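Local coordinates for PH1570-like domain-containing protein (Pyrococcus horikoshii, PDB 2HQ4) that is of unknown function but folds as a single chain whose long antiparallel beta-sheet is packed with helices, at residues Q11-L16 with L52-R57; K119-K124 with L128-Y133. One frame throughout, in Å; residues are numbered along the deposited sequence.

Contact 1 of 2, residues Q11-L16 with L52-R57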
# COMPACT_ATOMS: atom_id res chain seq x y z
N GLN A 11 -6.19 16.12 7.73
CA GLN A 11 -7.53 15.55 7.73
C GLN A 11 -8.14 15.73 6.34
O GLN A 11 -8.25 16.87 5.84
CB GLN A 11 -8.38 16.20 8.83
CG GLN A 11 -9.65 15.42 9.18
CD GLN A 11 -9.37 14.25 10.12
OE1 GLN A 11 -8.44 14.30 10.95
NE2 GLN A 11 -10.15 13.18 9.98
N CYS A 12 -8.52 14.63 5.69
CA CYS A 12 -9.09 14.64 4.31
C CYS A 12 -10.54 14.14 4.17
O CYS A 12 -11.12 14.22 3.12
CB CYS A 12 -8.18 13.89 3.35
SG CYS A 12 -6.69 14.94 2.88
N GLU A 13 -11.06 13.58 5.24
CA GLU A 13 -12.50 13.30 5.38
C GLU A 13 -12.77 13.23 6.86
O GLU A 13 -11.84 13.42 7.66
CB GLU A 13 -12.89 12.00 4.66
CG GLU A 13 -13.81 12.22 3.44
CD GLU A 13 -15.27 12.49 3.83
OE1 GLU A 13 -15.56 12.56 5.06
OE2 GLU A 13 -16.11 12.67 2.94
N GLU A 14 -14.02 12.93 7.24
CA GLU A 14 -14.42 12.89 8.63
C GLU A 14 -13.49 12.02 9.46
O GLU A 14 -13.05 12.40 10.55
CB GLU A 14 -15.87 12.35 8.76
CG GLU A 14 -16.40 12.50 10.20
CD GLU A 14 -17.69 11.73 10.48
OE1 GLU A 14 -18.33 11.21 9.53
OE2 GLU A 14 -18.05 11.61 11.69
N LYS A 15 -13.17 10.84 8.93
CA LYS A 15 -12.37 9.89 9.69
C LYS A 15 -11.14 9.42 8.90
O LYS A 15 -10.62 8.34 9.16
CB LYS A 15 -13.26 8.70 10.05
CG LYS A 15 -14.36 9.10 11.08
CD LYS A 15 -15.17 7.87 11.50
CE LYS A 15 -16.15 8.28 12.63
NZ LYS A 15 -16.91 7.04 13.05
N LEU A 16 -10.73 10.22 7.90
CA LEU A 16 -9.51 9.96 7.13
C LEU A 16 -8.42 10.99 7.42
O LEU A 16 -8.66 12.20 7.29
CB LEU A 16 -9.82 9.95 5.64
CG LEU A 16 -8.65 9.85 4.65
CD1 LEU A 16 -7.96 8.45 4.75
CD2 LEU A 16 -9.16 10.12 3.26
N LEU A 52 -15.25 6.58 -3.51
CA LEU A 52 -16.02 6.53 -4.76
C LEU A 52 -17.51 6.26 -4.53
O LEU A 52 -18.34 6.97 -5.13
CB LEU A 52 -15.42 5.49 -5.72
CG LEU A 52 -16.05 5.22 -7.07
CD1 LEU A 52 -16.19 6.54 -7.84
CD2 LEU A 52 -15.13 4.27 -7.82
N PRO A 53 -17.86 5.27 -3.69
CA PRO A 53 -19.29 5.04 -3.43
C PRO A 53 -20.05 6.24 -2.85
O PRO A 53 -21.21 6.41 -3.19
CB PRO A 53 -19.28 3.88 -2.42
CG PRO A 53 -17.99 3.12 -2.72
CD PRO A 53 -17.03 4.28 -2.98
N GLU A 54 -19.45 7.05 -1.98
CA GLU A 54 -20.11 8.24 -1.45
C GLU A 54 -20.09 9.42 -2.42
O GLU A 54 -21.02 10.22 -2.42
CB GLU A 54 -19.48 8.75 -0.16
CG GLU A 54 -19.63 7.91 1.04
CD GLU A 54 -18.58 8.27 2.11
OE1 GLU A 54 -18.54 9.47 2.55
OE2 GLU A 54 -17.82 7.38 2.51
N TYR A 55 -19.04 9.57 -3.23
CA TYR A 55 -18.87 10.77 -4.07
C TYR A 55 -19.25 10.67 -5.56
O TYR A 55 -19.44 11.70 -6.23
CB TYR A 55 -17.42 11.26 -4.00
CG TYR A 55 -17.10 12.02 -2.72
CD1 TYR A 55 -17.18 13.41 -2.66
CD2 TYR A 55 -16.74 11.33 -1.57
CE1 TYR A 55 -16.92 14.10 -1.47
CE2 TYR A 55 -16.43 11.99 -0.41
CZ TYR A 55 -16.53 13.37 -0.35
OH TYR A 55 -16.23 13.99 0.83
N GLY A 56 -19.32 9.46 -6.10
CA GLY A 56 -19.31 9.31 -7.56
C GLY A 56 -17.92 9.62 -8.13
O GLY A 56 -17.00 10.04 -7.39
N ARG A 57 -17.75 9.46 -9.45
CA ARG A 57 -16.37 9.45 -9.97
C ARG A 57 -15.80 10.77 -10.52
O ARG A 57 -14.58 10.85 -10.86
CB ARG A 57 -16.05 8.20 -10.79
CG ARG A 57 -16.53 8.09 -12.19
CD ARG A 57 -15.68 6.99 -12.83
NE ARG A 57 -15.72 5.73 -12.06
CZ ARG A 57 -14.65 4.98 -11.76
NH1 ARG A 57 -13.44 5.37 -12.14
NH2 ARG A 57 -14.78 3.85 -11.08
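Glu13 has an unusual first torsion, chi1 -113°, and then bends at chi2, which carries its carboxylate out to Tyr55, whose own CG lies anti to the carbonyl carbon (chi1 -78°). The contact bridges the hairpin at one margin of the sheet, strands 10-13 and 16-19, and the C-terminal end of helix 40-55. The two side chains approach from opposite directions: Tyr55 OH donates a very short hydrogen bond of 2.5 Å to Glu13 OE2. That oxygen sits at the ring's edge and in its plane, although the carboxylate is turned 75° against the ring. The second oxygen is held by the next residue of its own chain: Glu14 N reaches the anti lone pair of Glu13 OE1 at 2.7 Å; together the two bonds probably limit the rotation of the carboxylate. Glu54 OE1 comes within 4.0 Å of Glu13 OE2, a like-charge approach probably eased by Lys27, which forms a salt bridge with Glu54. Pro62 of helix 61-70 packs against both Glu13 and Tyr55, and the Cys12-Cys65 disulfide ties the same strand to that helix. Behind Glu13, its carbonyl O accepts a hydrogen bond from Gln11 NE2 at 2.9 Å.

Contact 2 of 2, residues K119-K124 with L128-Y133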
# COMPACT_ATOMS: atom_id res chain seq x y z
N LYS A 119 3.10 -15.45 1.56
CA LYS A 119 2.85 -16.15 0.32
C LYS A 119 3.65 -15.49 -0.83
O LYS A 119 3.63 -14.25 -0.98
CB LYS A 119 1.36 -16.18 0.06
CG LYS A 119 0.97 -17.17 -0.99
CD LYS A 119 -0.47 -17.59 -0.82
CE LYS A 119 -1.04 -18.10 -2.14
NZ LYS A 119 -0.38 -19.38 -2.50
N ILE A 120 4.37 -16.30 -1.61
CA ILE A 120 5.25 -15.77 -2.63
C ILE A 120 4.68 -16.01 -4.01
O ILE A 120 4.18 -17.13 -4.29
CB ILE A 120 6.70 -16.37 -2.54
CG1 ILE A 120 7.25 -16.35 -1.10
CG2 ILE A 120 7.64 -15.67 -3.53
CD1 ILE A 120 7.34 -14.94 -0.42
N TYR A 121 4.72 -14.98 -4.86
CA TYR A 121 4.24 -15.09 -6.22
C TYR A 121 5.32 -14.66 -7.20
O TYR A 121 6.10 -13.74 -6.90
CB TYR A 121 2.99 -14.25 -6.46
CG TYR A 121 1.81 -14.50 -5.53
CD1 TYR A 121 0.71 -15.29 -5.92
CD2 TYR A 121 1.78 -13.90 -4.26
CE1 TYR A 121 -0.39 -15.47 -5.07
CE2 TYR A 121 0.71 -14.09 -3.39
CZ TYR A 121 -0.37 -14.88 -3.79
OH TYR A 121 -1.41 -15.01 -2.92
N LYS A 122 5.39 -15.30 -8.36
CA LYS A 122 6.29 -14.82 -9.40
C LYS A 122 5.52 -13.92 -10.37
O LYS A 122 4.43 -14.26 -10.85
CB LYS A 122 6.98 -15.97 -10.14
CG LYS A 122 8.24 -15.53 -10.93
CD LYS A 122 8.92 -16.68 -11.69
CE LYS A 122 9.83 -17.52 -10.80
NZ LYS A 122 10.74 -18.43 -11.57
N THR A 123 6.06 -12.74 -10.63
CA THR A 123 5.47 -11.82 -11.58
C THR A 123 6.47 -11.53 -12.70
O THR A 123 7.64 -11.94 -12.63
CB THR A 123 5.02 -10.51 -10.91
OG1 THR A 123 6.16 -9.67 -10.75
CG2 THR A 123 4.37 -10.76 -9.53
N LYS A 124 6.02 -10.77 -13.70
CA LYS A 124 6.90 -10.41 -14.80
C LYS A 124 8.03 -9.50 -14.34
O LYS A 124 8.93 -9.25 -15.09
CB LYS A 124 6.11 -9.77 -15.94
CG LYS A 124 5.42 -10.83 -16.82
CD LYS A 124 4.62 -10.25 -18.01
CE LYS A 124 3.94 -11.37 -18.82
NZ LYS A 124 2.91 -10.83 -19.78
N LEU A 128 6.81 -11.21 -5.55
CA LEU A 128 5.84 -10.50 -4.73
C LEU A 128 5.56 -11.35 -3.52
O LEU A 128 5.22 -12.54 -3.67
CB LEU A 128 4.54 -10.33 -5.55
CG LEU A 128 3.29 -9.83 -4.79
CD1 LEU A 128 3.44 -8.36 -4.48
CD2 LEU A 128 2.04 -10.04 -5.62
N ALA A 129 5.70 -10.77 -2.34
CA ALA A 129 5.48 -11.50 -1.10
C ALA A 129 4.29 -10.88 -0.42
O ALA A 129 4.32 -9.68 -0.12
CB ALA A 129 6.71 -11.41 -0.20
N VAL A 130 3.25 -11.67 -0.20
CA VAL A 130 2.03 -11.19 0.46
C VAL A 130 1.93 -11.84 1.86
O VAL A 130 1.73 -13.07 1.97
CB VAL A 130 0.74 -11.43 -0.42
CG1 VAL A 130 -0.50 -10.82 0.22
CG2 VAL A 130 0.92 -10.90 -1.82
N GLY A 131 2.07 -11.00 2.89
CA GLY A 131 1.91 -11.41 4.28
C GLY A 131 0.55 -11.00 4.83
O GLY A 131 -0.22 -10.29 4.16
N ASN A 132 0.25 -11.38 6.07
CA ASN A 132 -1.03 -10.96 6.68
C ASN A 132 -1.05 -9.49 7.11
O ASN A 132 -2.12 -8.94 7.31
CB ASN A 132 -1.43 -11.85 7.88
CG ASN A 132 -0.58 -11.59 9.09
OD1 ASN A 132 0.50 -12.15 9.25
ND2 ASN A 132 -1.03 -10.69 9.94
N TYR A 133 0.12 -8.89 7.30
CA TYR A 133 0.22 -7.45 7.63
C TYR A 133 1.18 -6.66 6.74
O TYR A 133 1.47 -5.52 7.04
CB TYR A 133 0.63 -7.24 9.09
CG TYR A 133 2.03 -7.74 9.40
CD1 TYR A 133 3.09 -6.84 9.53
CD2 TYR A 133 2.28 -9.13 9.59
CE1 TYR A 133 4.38 -7.29 9.83
CE2 TYR A 133 3.59 -9.60 9.86
CZ TYR A 133 4.62 -8.68 9.99
OH TYR A 133 5.90 -9.10 10.27
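Lys119 faces Val130 and Tyr121 faces Leu128 as antiparallel hydrogen-bonded pairs of a beta hairpin formed by strands 119-123 and 126-130; Ile120 and Ala129 make the non-hydrogen-bonded pair between them. Each hydrogen-bonded pair is closed by two backbone bonds. Val130 N reaches Lys119 O at 2.7 Å, and Lys119 N returns a bond of 2.8 Å to Val130 O. Tyr121 N meets Leu128 O at 2.8 Å, and Leu128 N meets Tyr121 O at 3.0 Å. Between these bonds, the CA-H groups of Ile120 and Ala129 point at Leu128 O and Lys119 O respectively.

The next shell is apolar. Tyr121 holds its CG beside the backbone N (chi1 -55°), which lays the ring along its own strand toward Lys119, its CD2-CE2 edge beside Leu128 and Val130: Tyr121 CE2 touches Val130 CG2 obliquely at 3.6 Å, and Tyr121 CD2 lies 4.1 Å from Leu128 CD2. Over the other face of the sheet, Ile120 CD1 reaches Ala129 CB at 3.6 Å.

Further out, Leu128 and Val130 pack on Leu155 of helix 150-155, with Ala151 also against Val130, while Pro88 of strand 87-88 touches Lys119 and Tyr121. Backbone bonds of Ile120 with Ile89 and of Ala129 with Leu136 set the hairpin between its neighbours. Toward the turn, Thr123 OG1 accepts a hydrogen bond from Glu125 N, making an ST turn, and donates one to Gly126 O. The methyl of the same threonine crosses Leu128 at about a right angle, Thr123 CG2 standing 4.0 Å from Leu128 CB.

Both contacts reach the same antiparallel sheet, on opposite sides of the chain's centre; their centres are 29 Å apart and their nearest atoms about 17 Å, without touching. Contact 1 lies at the surface, where the outermost strand 10-13 meets a helix end; few residues take part, little area is buried, and the link is polar, resting on one side-chain bond in an acidic setting. Contact 2 is partly buried and joins two strands of the sheet near its other margin, strand 119-123 lying next to the outermost strand 87-88. There, backbone bonds set the register and apolar side chains do the packing, with helix 150-155 packing on Leu128 and Val130.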